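Local coordinates for protein lipase (Photobacterium sp. M37, PDB 2ORY) that probably hydrolyses the ester bonds of triacylglycerols as a cold-adapted class 3 lipase of the alpha/beta hydrolase fold, at residues G172-G177 with Y310-G315; K111-A116 with A214-Y219; L101-M106 with R268-A273; E53-P58 with L153-E158; W186-Q191 with I199-I204. All coordinates share one frame; numbering follows the deposited sequence.

Contact 1 of 5, residues G172-G177 with Y310-G315; sequences GHSKGG and YQHVVG
S174 faces H312 with their CA atoms 7.8 Å apart, the closest CA pair of the two segments. The serine's positive phi of 65° is consistent with the strained turn of a nucleophile elbow, as in alpha/beta hydrolases: strand 166-173 ends just before it and helix 175-189 starts just after, within the GxSxG pattern G172, S174, G176. Two polar bonds span the gap. S174 OG lies at the edge of the H312 ring, in its plane and 2.9 Å from H312 NE2, a hydrogen bond in which the donor is not settled. H312 ND1 is taken by D236, a geometry consistent with a Ser-His-Asp catalytic triad. H173 NE2 donates to H312 O at 2.8 Å, with an N-H...O angle of 144° and the oxygen near the ring plane of H173. The two imidazoles are oblique, and H173 CE1 sits over the rim of one H312 face. Y14 of helix 5-15 meets the H173 ring edge-to-face. Helix 97-102 adds W100 against S174 and H312, while helix 304-319 carries H312 to the end of strand 166-173.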
# COMPACT_ATOMS: atom_id res chain seq x y z
N GLY A 172 2.27 -3.63 0.90
CA GLY A 172 1.33 -3.07 -0.05
C GLY A 172 1.93 -1.84 -0.69
O GLY A 172 2.83 -1.21 -0.12
N HIS A 173 1.43 -1.50 -1.88
CA HIS A 173 1.89 -0.35 -2.67
C HIS A 173 0.77 0.68 -2.89
O HIS A 173 -0.40 0.31 -2.99
CB HIS A 173 2.42 -0.86 -4.03
CG HIS A 173 2.76 0.22 -5.01
ND1 HIS A 173 1.85 0.73 -5.91
CD2 HIS A 173 3.92 0.88 -5.23
CE1 HIS A 173 2.43 1.66 -6.65
NE2 HIS A 173 3.69 1.77 -6.25
N SER A 174 1.13 1.95 -2.97
CA SER A 174 0.15 3.02 -3.22
C SER A 174 -0.82 3.12 -2.03
O SER A 174 -0.38 3.20 -0.89
CB SER A 174 -0.61 2.73 -4.53
OG SER A 174 -1.37 3.83 -4.98
N LYS A 175 -2.12 3.14 -2.28
CA LYS A 175 -3.06 3.16 -1.17
C LYS A 175 -2.73 1.95 -0.26
O LYS A 175 -2.90 1.99 0.96
CB LYS A 175 -4.50 3.02 -1.68
CG LYS A 175 -5.17 4.32 -2.03
CD LYS A 175 -6.64 4.07 -2.37
CE LYS A 175 -7.42 5.37 -2.45
NZ LYS A 175 -8.85 5.16 -2.84
N GLY A 176 -2.24 0.88 -0.89
CA GLY A 176 -1.88 -0.33 -0.16
C GLY A 176 -0.71 -0.12 0.79
O GLY A 176 -0.52 -0.88 1.74
N GLY A 177 0.06 0.93 0.53
CA GLY A 177 1.18 1.23 1.41
C GLY A 177 0.66 1.84 2.69
O GLY A 177 1.10 1.52 3.80
N TYR A 310 4.59 7.25 -13.89
CA TYR A 310 5.79 6.46 -14.14
C TYR A 310 6.56 6.29 -12.85
O TYR A 310 6.94 5.19 -12.49
CB TYR A 310 6.68 7.16 -15.18
CG TYR A 310 7.98 6.43 -15.45
CD1 TYR A 310 8.04 5.41 -16.38
CD2 TYR A 310 9.14 6.75 -14.74
CE1 TYR A 310 9.22 4.70 -16.61
CE2 TYR A 310 10.35 6.04 -14.97
CZ TYR A 310 10.37 5.02 -15.91
OH TYR A 310 11.53 4.32 -16.16
N GLN A 311 6.77 7.41 -12.16
CA GLN A 311 7.53 7.39 -10.92
C GLN A 311 6.85 6.55 -9.84
O GLN A 311 7.54 5.89 -9.06
CB GLN A 311 7.74 8.82 -10.40
CG GLN A 311 8.58 9.72 -11.30
CD GLN A 311 10.03 9.25 -11.44
OE1 GLN A 311 10.57 8.60 -10.55
NE2 GLN A 311 10.66 9.59 -12.56
N HIS A 312 5.52 6.56 -9.82
CA HIS A 312 4.75 5.82 -8.82
C HIS A 312 4.69 4.33 -9.06
O HIS A 312 4.76 3.53 -8.12
CB HIS A 312 3.33 6.36 -8.77
CG HIS A 312 2.50 5.81 -7.65
ND1 HIS A 312 2.93 5.82 -6.34
CD2 HIS A 312 1.23 5.34 -7.63
CE1 HIS A 312 1.95 5.37 -5.56
NE2 HIS A 312 0.91 5.08 -6.32
N VAL A 313 4.56 3.94 -10.32
CA VAL A 313 4.42 2.54 -10.66
C VAL A 313 5.68 1.91 -11.20
O VAL A 313 6.08 0.84 -10.73
CB VAL A 313 3.28 2.35 -11.68
CG1 VAL A 313 3.08 0.88 -12.02
CG2 VAL A 313 2.02 2.90 -11.09
N VAL A 314 6.32 2.55 -12.17
CA VAL A 314 7.53 1.98 -12.73
C VAL A 314 8.75 2.25 -11.85
O VAL A 314 9.66 1.42 -11.75
CB VAL A 314 7.80 2.53 -14.15
CG1 VAL A 314 8.96 1.79 -14.79
CG2 VAL A 314 6.58 2.37 -15.00
N GLY A 315 8.74 3.39 -11.19
CA GLY A 315 9.84 3.81 -10.34
C GLY A 315 10.41 2.80 -9.36
O GLY A 315 11.63 2.58 -9.32

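Contact 2 of 5, residues K111-A116 with A214-Y219; sequences KKWPYA and ADFADY
W113 takes the edge of F216 on one face of its indole, a T-shaped (edge-to-face) pair that packs the end of the small antiparallel sheet of strands 110-112 and 124-126 against helix 214-224. The evidence is a 68° angle between the planes of the six-membered ring and the phenyl, whose centroids are 5.2 Å apart. F216 CE1 does the touching, 3.5 Å from W113 CE3 and offset toward the rim of the indole. With CG of W113 anti to the backbone N (chi1 -180°), the ring extends toward the helix. The indole NE1 is hydrogen-bonded to D189 of helix 175-189; a link from the same carboxylate to Y219 OH is probable but suspiciously short in the model. Next in the segment, Y115 places its CD1 over the opposite face of the W113 indole. Further along, A116 turns its methyl toward the end of Y219. A116 CB lies 3.6 Å from Y219 CZ and 3.3 Å from Y219 OH.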
# COMPACT_ATOMS: atom_id res chain seq x y z
N LYS A 111 -10.83 10.56 12.19
CA LYS A 111 -11.32 9.72 13.29
C LYS A 111 -10.17 9.37 14.24
O LYS A 111 -9.04 9.12 13.82
CB LYS A 111 -11.97 8.44 12.75
CG LYS A 111 -13.45 8.62 12.42
CD LYS A 111 -14.10 7.32 11.95
CE LYS A 111 -15.63 7.41 11.97
NZ LYS A 111 -16.17 8.54 11.16
N LYS A 112 -10.46 9.34 15.53
CA LYS A 112 -9.40 9.02 16.46
C LYS A 112 -9.11 7.54 16.32
O LYS A 112 -10.02 6.74 16.10
CB LYS A 112 -9.81 9.37 17.91
CG LYS A 112 -10.90 8.50 18.48
CD LYS A 112 -10.59 8.08 19.92
CE LYS A 112 -10.51 9.26 20.88
NZ LYS A 112 -9.95 8.85 22.20
N TRP A 113 -7.83 7.20 16.39
CA TRP A 113 -7.38 5.82 16.30
C TRP A 113 -8.14 5.07 17.39
O TRP A 113 -8.04 5.40 18.58
CB TRP A 113 -5.88 5.75 16.53
CG TRP A 113 -5.31 4.37 16.46
CD1 TRP A 113 -4.67 3.70 17.47
CD2 TRP A 113 -5.26 3.52 15.30
NE1 TRP A 113 -4.21 2.49 17.00
CE2 TRP A 113 -4.56 2.35 15.68
CE3 TRP A 113 -5.73 3.63 13.99
CZ2 TRP A 113 -4.32 1.29 14.79
CZ3 TRP A 113 -5.50 2.58 13.10
CH2 TRP A 113 -4.80 1.43 13.50
N PRO A 114 -8.91 4.05 17.01
CA PRO A 114 -9.67 3.31 18.01
C PRO A 114 -9.00 2.19 18.79
O PRO A 114 -9.58 1.70 19.75
CB PRO A 114 -10.89 2.82 17.22
CG PRO A 114 -10.37 2.64 15.84
CD PRO A 114 -9.38 3.76 15.64
N TYR A 115 -7.77 1.82 18.44
CA TYR A 115 -7.15 0.70 19.13
C TYR A 115 -6.06 0.97 20.15
O TYR A 115 -5.45 0.04 20.65
CB TYR A 115 -6.63 -0.30 18.08
CG TYR A 115 -7.67 -0.60 17.03
CD1 TYR A 115 -7.59 -0.03 15.75
CD2 TYR A 115 -8.76 -1.40 17.33
CE1 TYR A 115 -8.58 -0.26 14.81
CE2 TYR A 115 -9.75 -1.63 16.39
CZ TYR A 115 -9.65 -1.06 15.14
OH TYR A 115 -10.66 -1.28 14.23
N ALA A 116 -5.79 2.24 20.45
CA ALA A 116 -4.79 2.59 21.44
C ALA A 116 -4.84 4.09 21.74
O ALA A 116 -5.23 4.89 20.89
CB ALA A 116 -3.39 2.21 20.98
N ALA A 214 0.42 13.51 13.06
CA ALA A 214 1.72 13.37 13.72
C ALA A 214 1.67 12.44 14.93
O ALA A 214 2.51 11.54 15.05
CB ALA A 214 2.26 14.75 14.13
N ASP A 215 0.71 12.66 15.82
CA ASP A 215 0.56 11.81 17.00
C ASP A 215 0.31 10.35 16.63
O ASP A 215 0.78 9.46 17.34
CB ASP A 215 -0.59 12.32 17.90
CG ASP A 215 -0.21 13.56 18.71
OD1 ASP A 215 0.98 13.95 18.67
OD2 ASP A 215 -1.09 14.13 19.39
N PHE A 216 -0.41 10.09 15.55
CA PHE A 216 -0.67 8.71 15.09
C PHE A 216 0.63 8.13 14.56
O PHE A 216 1.02 7.01 14.91
CB PHE A 216 -1.71 8.68 13.96
CG PHE A 216 -1.80 7.35 13.24
CD1 PHE A 216 -2.59 6.33 13.73
CD2 PHE A 216 -1.05 7.12 12.08
CE1 PHE A 216 -2.66 5.09 13.08
CE2 PHE A 216 -1.10 5.89 11.42
CZ PHE A 216 -1.91 4.87 11.92
N ALA A 217 1.29 8.91 13.70
CA ALA A 217 2.56 8.53 13.10
C ALA A 217 3.64 8.30 14.16
O ALA A 217 4.43 7.37 14.06
CB ALA A 217 3.02 9.61 12.11
N ASP A 218 3.70 9.16 15.18
CA ASP A 218 4.70 8.98 16.23
C ASP A 218 4.38 7.71 17.05
O ASP A 218 5.28 6.96 17.43
CB ASP A 218 4.75 10.21 17.15
CG ASP A 218 5.45 11.40 16.50
OD1 ASP A 218 6.26 11.20 15.57
OD2 ASP A 218 5.19 12.55 16.94
N TYR A 219 3.11 7.46 17.32
CA TYR A 219 2.77 6.26 18.05
C TYR A 219 3.19 5.05 17.19
O TYR A 219 3.80 4.10 17.69
CB TYR A 219 1.28 6.20 18.33
CG TYR A 219 0.86 4.89 18.92
CD1 TYR A 219 1.27 4.51 20.21
CD2 TYR A 219 0.07 4.00 18.20
CE1 TYR A 219 0.90 3.29 20.75
CE2 TYR A 219 -0.30 2.76 18.73
CZ TYR A 219 0.11 2.42 20.00
OH TYR A 219 -0.24 1.19 20.51

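Contact 3 of 5, residues L101-M106 with R268-A273; sequences LFNDFM and RALIRA
F102 and I271 make the close, buried part of this contact, with F102 CZ only 3.4 Å from I271 CD1. The isoleucine's end methyl also lies 3.5 Å from F102 CE2, so it touches the far end of the phenyl, coming in obliquely to the ring. Both torsions of I271 are near -60° (chi1 -64°, chi2 -68°), and this folded chain brings CD1 to the ring although the CB bond does not aim at it. Nearer the backbone the same phenyl meets L270, F102 CD2 standing 4.0 Å from L270 CB. Here the last turn of helix 97-102 packs on the flank of helix 265-278, and the closest CA pair is that of F102 and L270, 6.2 Å apart. The outer side is looser and partly exposed. N103 crosses L270 at about a right angle, its amide laid against the two methyls: N103 ND2 is 3.7 Å from L270 CD1, and N103 OD1 is 3.7 Å from L270 CD2. These are van der Waals contacts with methyl groups; the amide's polar partner is S98 O of the preceding helix 97-102.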
# COMPACT_ATOMS: atom_id res chain seq x y z
N LEU A 101 -6.18 10.26 -5.59
CA LEU A 101 -5.45 10.94 -4.52
C LEU A 101 -5.84 12.43 -4.37
O LEU A 101 -6.36 12.83 -3.33
CB LEU A 101 -3.94 10.80 -4.75
CG LEU A 101 -3.07 11.52 -3.71
CD1 LEU A 101 -3.19 10.80 -2.38
CD2 LEU A 101 -1.61 11.56 -4.17
N PHE A 102 -5.60 13.24 -5.39
CA PHE A 102 -5.95 14.66 -5.31
C PHE A 102 -7.44 14.95 -5.02
O PHE A 102 -7.76 15.91 -4.34
CB PHE A 102 -5.58 15.40 -6.59
CG PHE A 102 -4.10 15.54 -6.83
CD1 PHE A 102 -3.18 14.87 -6.03
CD2 PHE A 102 -3.64 16.34 -7.87
CE1 PHE A 102 -1.82 15.00 -6.26
CE2 PHE A 102 -2.28 16.48 -8.11
CZ PHE A 102 -1.36 15.81 -7.30
N ASN A 103 -8.34 14.13 -5.56
CA ASN A 103 -9.77 14.38 -5.33
C ASN A 103 -10.37 13.66 -4.12
O ASN A 103 -11.58 13.48 -4.04
CB ASN A 103 -10.56 14.02 -6.59
CG ASN A 103 -10.38 15.03 -7.69
OD1 ASN A 103 -11.16 15.98 -7.81
ND2 ASN A 103 -9.34 14.86 -8.48
N ASP A 104 -9.53 13.26 -3.18
CA ASP A 104 -10.01 12.56 -1.98
C ASP A 104 -10.68 13.51 -0.95
O ASP A 104 -9.99 14.20 -0.20
CB ASP A 104 -8.85 11.83 -1.33
CG ASP A 104 -9.28 10.89 -0.23
OD1 ASP A 104 -8.41 10.15 0.28
OD2 ASP A 104 -10.48 10.89 0.13
N PHE A 105 -12.00 13.53 -0.91
CA PHE A 105 -12.73 14.39 0.02
C PHE A 105 -12.52 13.96 1.46
O PHE A 105 -12.48 14.78 2.36
CB PHE A 105 -14.24 14.31 -0.22
CG PHE A 105 -14.76 15.27 -1.23
CD1 PHE A 105 -14.55 15.06 -2.58
CD2 PHE A 105 -15.54 16.34 -0.82
CE1 PHE A 105 -15.10 15.92 -3.52
CE2 PHE A 105 -16.10 17.21 -1.75
CZ PHE A 105 -15.88 17.00 -3.10
N MET A 106 -12.40 12.65 1.63
CA MET A 106 -12.28 12.02 2.94
C MET A 106 -11.06 12.26 3.82
O MET A 106 -10.90 11.59 4.84
CB MET A 106 -12.48 10.51 2.79
CG MET A 106 -13.71 9.97 3.50
SD MET A 106 -14.93 9.21 2.40
CE MET A 106 -14.09 7.83 1.88
N ARG A 268 -2.84 22.33 -10.53
CA ARG A 268 -2.36 23.35 -9.59
C ARG A 268 -3.50 23.74 -8.67
O ARG A 268 -3.28 23.95 -7.48
CB ARG A 268 -1.85 24.59 -10.32
CG ARG A 268 -0.46 24.46 -10.90
CD ARG A 268 -0.12 25.70 -11.72
NE ARG A 268 1.21 25.60 -12.31
CZ ARG A 268 2.34 25.76 -11.62
NH1 ARG A 268 2.30 26.03 -10.32
NH2 ARG A 268 3.51 25.62 -12.23
N ALA A 269 -4.71 23.85 -9.23
CA ALA A 269 -5.90 24.19 -8.43
C ALA A 269 -6.20 23.06 -7.43
O ALA A 269 -6.56 23.32 -6.28
CB ALA A 269 -7.12 24.42 -9.35
N LEU A 270 -6.07 21.80 -7.88
CA LEU A 270 -6.32 20.67 -6.97
C LEU A 270 -5.30 20.66 -5.83
O LEU A 270 -5.66 20.44 -4.68
CB LEU A 270 -6.27 19.33 -7.73
CG LEU A 270 -7.57 18.92 -8.43
CD1 LEU A 270 -7.35 17.78 -9.40
CD2 LEU A 270 -8.55 18.50 -7.37
N ILE A 271 -4.03 20.90 -6.16
CA ILE A 271 -2.99 20.94 -5.14
C ILE A 271 -3.33 22.00 -4.08
O ILE A 271 -3.28 21.71 -2.88
CB ILE A 271 -1.61 21.30 -5.74
CG1 ILE A 271 -1.17 20.22 -6.71
CG2 ILE A 271 -0.59 21.46 -4.64
CD1 ILE A 271 -0.85 18.94 -6.03
N ARG A 272 -3.66 23.21 -4.52
CA ARG A 272 -4.02 24.27 -3.58
C ARG A 272 -5.24 23.89 -2.76
O ARG A 272 -5.30 24.17 -1.57
CB ARG A 272 -4.30 25.61 -4.29
CG ARG A 272 -3.06 26.25 -4.91
CD ARG A 272 -3.30 27.72 -5.21
NE ARG A 272 -4.47 27.95 -6.06
CZ ARG A 272 -4.51 27.70 -7.36
NH1 ARG A 272 -3.44 27.21 -7.98
NH2 ARG A 272 -5.60 27.96 -8.06
N ALA A 273 -6.23 23.25 -3.38
CA ALA A 273 -7.39 22.82 -2.62
C ALA A 273 -6.98 21.78 -1.55
O ALA A 273 -7.43 21.86 -0.40
CB ALA A 273 -8.44 22.23 -3.56

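Contact 4 of 5, residues E53-P58 with L153-E158; sequences EVVWGP and LQFLNE
F155 of helix 152-160 lays its ring across V55 and W56, which form a classic beta bulge in strand 52-63, both residues facing V75 of the neighbouring strand 66-78. The orientation is defined by a CH-pi contact: W56 CB stands 3.8 Å from the centroid of the F155 ring and only 13° off its normal, so the methylene is almost centred over one face. The indole continues past the phenyl in the opposite direction. Its five-membered ring is oblique to the phenyl, with planes at 44°. The closest atoms of the two rings are W56 CD1 and F155 CG, 3.4 Å apart. CG of F155 is anti to the backbone N (chi1 174°), which carries the ring away from the helix and in over the bulge. Beyond the ring's centre, V55 crosses it at about a right angle and touches its far end, V55 CG2 being 3.9 Å from F155 CZ. The indole nitrogen's polar partner lies elsewhere: W56 NE1 is hydrogen-bonded to K150 O, shortly before the helix. On the valine side the backbone also takes part, with V55 O lying obliquely to the phenyl, 3.3 Å from F155 CZ.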
# COMPACT_ATOMS: atom_id res chain seq x y z
N GLU A 53 2.15 -20.48 -0.98
CA GLU A 53 0.77 -20.92 -1.10
C GLU A 53 -0.18 -19.80 -0.69
O GLU A 53 -0.05 -19.22 0.40
CB GLU A 53 0.54 -22.14 -0.20
CG GLU A 53 -0.87 -22.69 -0.24
CD GLU A 53 -1.17 -23.43 -1.53
OE1 GLU A 53 -2.37 -23.50 -1.91
OE2 GLU A 53 -0.23 -23.95 -2.17
N VAL A 54 -1.15 -19.49 -1.54
CA VAL A 54 -2.14 -18.47 -1.21
C VAL A 54 -3.07 -19.20 -0.26
O VAL A 54 -3.72 -20.16 -0.66
CB VAL A 54 -2.91 -18.00 -2.46
CG1 VAL A 54 -3.99 -16.98 -2.07
CG2 VAL A 54 -1.93 -17.38 -3.47
N VAL A 55 -3.12 -18.77 1.00
CA VAL A 55 -3.96 -19.41 2.00
C VAL A 55 -5.18 -18.59 2.45
O VAL A 55 -6.01 -19.07 3.22
CB VAL A 55 -3.11 -19.79 3.23
CG1 VAL A 55 -2.11 -20.89 2.84
CG2 VAL A 55 -2.35 -18.58 3.75
N TRP A 56 -5.29 -17.35 1.98
CA TRP A 56 -6.46 -16.55 2.31
C TRP A 56 -6.64 -15.51 1.23
O TRP A 56 -5.72 -14.74 0.94
CB TRP A 56 -6.32 -15.84 3.65
CG TRP A 56 -7.60 -15.14 4.03
CD1 TRP A 56 -8.61 -15.65 4.79
CD2 TRP A 56 -7.99 -13.80 3.71
NE1 TRP A 56 -9.59 -14.71 4.98
CE2 TRP A 56 -9.23 -13.56 4.33
CE3 TRP A 56 -7.40 -12.77 2.96
CZ2 TRP A 56 -9.91 -12.33 4.23
CZ3 TRP A 56 -8.07 -11.53 2.86
CH2 TRP A 56 -9.31 -11.34 3.49
N GLY A 57 -7.84 -15.48 0.65
CA GLY A 57 -8.10 -14.54 -0.42
C GLY A 57 -7.65 -15.13 -1.74
O GLY A 57 -7.34 -16.33 -1.81
N PRO A 58 -7.61 -14.33 -2.81
CA PRO A 58 -7.97 -12.91 -2.74
C PRO A 58 -9.42 -12.54 -2.38
O PRO A 58 -10.37 -13.10 -2.93
CB PRO A 58 -7.55 -12.37 -4.11
CG PRO A 58 -7.71 -13.55 -5.02
CD PRO A 58 -7.19 -14.71 -4.18
N LEU A 153 -9.02 -11.45 10.53
CA LEU A 153 -8.77 -11.73 11.94
C LEU A 153 -9.20 -13.16 12.32
O LEU A 153 -8.46 -13.88 13.00
CB LEU A 153 -9.48 -10.70 12.82
CG LEU A 153 -9.27 -10.82 14.33
CD1 LEU A 153 -7.79 -10.89 14.63
CD2 LEU A 153 -9.91 -9.65 15.05
N GLN A 154 -10.38 -13.57 11.88
CA GLN A 154 -10.84 -14.92 12.17
C GLN A 154 -9.89 -15.94 11.55
O GLN A 154 -9.54 -16.94 12.19
CB GLN A 154 -12.26 -15.12 11.62
CG GLN A 154 -13.30 -14.22 12.28
CD GLN A 154 -14.63 -14.23 11.56
OE1 GLN A 154 -14.70 -14.56 10.37
NE2 GLN A 154 -15.70 -13.85 12.26
N PHE A 155 -9.45 -15.70 10.32
CA PHE A 155 -8.53 -16.63 9.65
C PHE A 155 -7.20 -16.80 10.41
O PHE A 155 -6.71 -17.92 10.59
CB PHE A 155 -8.22 -16.17 8.22
CG PHE A 155 -7.17 -17.00 7.53
CD1 PHE A 155 -7.47 -18.27 7.06
CD2 PHE A 155 -5.86 -16.54 7.40
CE1 PHE A 155 -6.49 -19.06 6.47
CE2 PHE A 155 -4.88 -17.32 6.81
CZ PHE A 155 -5.19 -18.58 6.35
N LEU A 156 -6.60 -15.68 10.82
CA LEU A 156 -5.33 -15.73 11.53
C LEU A 156 -5.50 -16.47 12.86
O LEU A 156 -4.69 -17.34 13.20
CB LEU A 156 -4.80 -14.31 11.79
CG LEU A 156 -4.44 -13.43 10.58
CD1 LEU A 156 -4.10 -12.02 11.07
CD2 LEU A 156 -3.26 -14.03 9.82
N ASN A 157 -6.54 -16.14 13.62
CA ASN A 157 -6.76 -16.78 14.90
C ASN A 157 -6.97 -18.28 14.74
O ASN A 157 -6.51 -19.07 15.56
CB ASN A 157 -7.95 -16.14 15.63
CG ASN A 157 -7.53 -14.90 16.41
OD1 ASN A 157 -6.61 -14.95 17.22
ND2 ASN A 157 -8.21 -13.78 16.16
N GLU A 158 -7.64 -18.67 13.67
CA GLU A 158 -7.90 -20.07 13.40
C GLU A 158 -6.66 -20.80 12.90
O GLU A 158 -6.42 -21.98 13.23
CB GLU A 158 -9.03 -20.17 12.37
CG GLU A 158 -9.17 -21.51 11.69
CD GLU A 158 -10.22 -21.47 10.60
OE1 GLU A 158 -11.43 -21.45 10.92
OE2 GLU A 158 -9.83 -21.45 9.40

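Contact 5 of 5, residues W186-Q191 with I199-I204; sequences WLKDIQ and IDISTI
The beta-alpha-beta unit of strand 166-173, helix 175-189 and strand 199-206 closes here, where the last turn of its helix and the residues after it pack on the start of its second, parallel strand. I201 carries the apolar part. Its CB bond points at the helix, and its CD1 reaches the base of the leucine side chain, 3.6 Å from L187 CB. The same methyl lies 3.7 Å from K188 N, so it rests against the helix backbone as well. With chi2 at 177° the chain of I201 is stretched out, which places CD1 this far from its own strand. K188 runs past more loosely, its CG 4.3 Å from I201 CB. I201 and K188 are also the closest CA pair, 6.9 Å apart.

Q191, just beyond the helix, supplies the polar contact. Its chain is extended beyond CG (chi2 -173°) and brings the amide to the strand, where Q191 NE2 appears to donate to I199 O at 2.9 Å with an N-H...O angle of 154°, a bond to be held with doubt because NE2 is too close to a neighbour in the model. A second acceptor, S196 O in the intervening loop, carries the same doubt. Q191 OE1 faces I201 CD1 at 3.6 Å. Helix 152-160 reaches L187 through L156. Such a helix laid over adjacent parallel strands is the beta-alpha-beta crossover of an alpha/beta hydrolase core.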
# COMPACT_ATOMS: atom_id res chain seq x y z
N TRP A 186 -2.91 -2.16 13.60
CA TRP A 186 -4.13 -2.63 14.23
C TRP A 186 -3.92 -4.03 14.81
O TRP A 186 -4.37 -4.31 15.92
CB TRP A 186 -5.28 -2.65 13.22
CG TRP A 186 -6.40 -3.56 13.60
CD1 TRP A 186 -7.21 -3.46 14.70
CD2 TRP A 186 -6.86 -4.70 12.87
NE1 TRP A 186 -8.14 -4.46 14.69
CE2 TRP A 186 -7.95 -5.24 13.58
CE3 TRP A 186 -6.46 -5.31 11.67
CZ2 TRP A 186 -8.65 -6.37 13.13
CZ3 TRP A 186 -7.16 -6.43 11.23
CH2 TRP A 186 -8.25 -6.94 11.96
N LEU A 187 -3.23 -4.89 14.06
CA LEU A 187 -2.94 -6.25 14.51
C LEU A 187 -2.07 -6.19 15.75
O LEU A 187 -2.27 -6.93 16.70
CB LEU A 187 -2.24 -7.04 13.39
CG LEU A 187 -3.11 -7.36 12.18
CD1 LEU A 187 -2.34 -8.12 11.09
CD2 LEU A 187 -4.27 -8.19 12.66
N LYS A 188 -1.08 -5.29 15.73
CA LYS A 188 -0.18 -5.06 16.85
C LYS A 188 -1.00 -4.65 18.09
O LYS A 188 -0.85 -5.23 19.18
CB LYS A 188 0.78 -3.92 16.52
CG LYS A 188 2.16 -4.33 16.08
CD LYS A 188 3.03 -4.67 17.28
CE LYS A 188 4.49 -4.71 16.90
NZ LYS A 188 5.36 -4.96 18.08
N ASP A 189 -1.84 -3.63 17.93
CA ASP A 189 -2.65 -3.12 19.02
C ASP A 189 -3.63 -4.08 19.67
O ASP A 189 -4.01 -3.87 20.81
CB ASP A 189 -3.40 -1.86 18.60
CG ASP A 189 -2.51 -0.63 18.56
OD1 ASP A 189 -1.55 -0.53 19.36
OD2 ASP A 189 -2.79 0.26 17.73
N ILE A 190 -4.06 -5.12 18.96
CA ILE A 190 -5.02 -6.05 19.55
C ILE A 190 -4.37 -7.37 19.98
O ILE A 190 -5.06 -8.33 20.36
CB ILE A 190 -6.17 -6.37 18.58
CG1 ILE A 190 -5.64 -7.16 17.39
CG2 ILE A 190 -6.81 -5.06 18.11
CD1 ILE A 190 -6.74 -7.58 16.41
N GLN A 191 -3.04 -7.43 19.90
CA GLN A 191 -2.32 -8.62 20.32
C GLN A 191 -2.48 -8.80 21.83
O GLN A 191 -2.40 -7.83 22.58
CB GLN A 191 -0.83 -8.51 19.97
CG GLN A 191 -0.53 -8.88 18.54
CD GLN A 191 0.96 -8.93 18.24
OE1 GLN A 191 1.62 -7.90 18.15
NE2 GLN A 191 1.48 -10.14 18.07
N ILE A 199 3.12 -13.56 17.88
CA ILE A 199 3.38 -13.37 16.47
C ILE A 199 4.23 -12.11 16.30
O ILE A 199 4.02 -11.12 17.01
CB ILE A 199 2.07 -13.28 15.68
CG1 ILE A 199 2.34 -12.70 14.30
CG2 ILE A 199 1.06 -12.50 16.47
CD1 ILE A 199 1.11 -12.50 13.49
N ASP A 200 5.21 -12.18 15.41
CA ASP A 200 6.12 -11.07 15.11
C ASP A 200 5.56 -10.36 13.89
O ASP A 200 5.56 -10.91 12.78
CB ASP A 200 7.54 -11.57 14.81
CG ASP A 200 8.28 -12.02 16.06
OD1 ASP A 200 7.62 -12.36 17.07
OD2 ASP A 200 9.53 -12.06 16.04
N ILE A 201 5.10 -9.13 14.11
CA ILE A 201 4.49 -8.34 13.05
C ILE A 201 5.41 -7.26 12.52
O ILE A 201 5.92 -6.43 13.27
CB ILE A 201 3.19 -7.66 13.56
CG1 ILE A 201 2.20 -8.73 14.03
CG2 ILE A 201 2.61 -6.76 12.46
CD1 ILE A 201 0.91 -8.19 14.62
N SER A 202 5.62 -7.27 11.21
CA SER A 202 6.44 -6.25 10.56
C SER A 202 5.70 -5.77 9.32
O SER A 202 4.75 -6.41 8.85
CB SER A 202 7.77 -6.83 10.12
OG SER A 202 7.51 -7.96 9.30
N THR A 203 6.14 -4.65 8.76
CA THR A 203 5.50 -4.14 7.57
C THR A 203 6.46 -3.37 6.67
O THR A 203 7.31 -2.61 7.16
CB THR A 203 4.29 -3.23 7.93
OG1 THR A 203 3.69 -2.74 6.73
CG2 THR A 203 4.74 -2.05 8.78
N ILE A 204 6.33 -3.59 5.37
CA ILE A 204 7.14 -2.90 4.37
C ILE A 204 6.17 -2.27 3.38
O ILE A 204 5.81 -2.87 2.37
CB ILE A 204 8.11 -3.88 3.65
CG1 ILE A 204 9.10 -4.45 4.66
CG2 ILE A 204 8.94 -3.12 2.59
CD1 ILE A 204 10.14 -5.40 4.05

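Contacts 1, 4 and 5 are buried and reach the same mixed sheet, whereas contacts 2 and 3 are only partly buried. Contact 1, nearest the chain's centre, is polar and holds the presumed catalytic pair; contacts 2 and 3 rely on apolar and aromatic packing, as does contact 4, and contact 5 mixes apolar packing with one side-chain amide hydrogen bond, its donor placed with doubt. Helix 175-189 serves both contact 1 and contact 5, whose centres are about 22 Å apart. Contacts 2 and 5 meet through D189, and contacts 4 and 5 through L153 against W186 and I190. Contact 3 lies about 36 Å from contact 4, centre to centre, on the opposite side of the chain's centre.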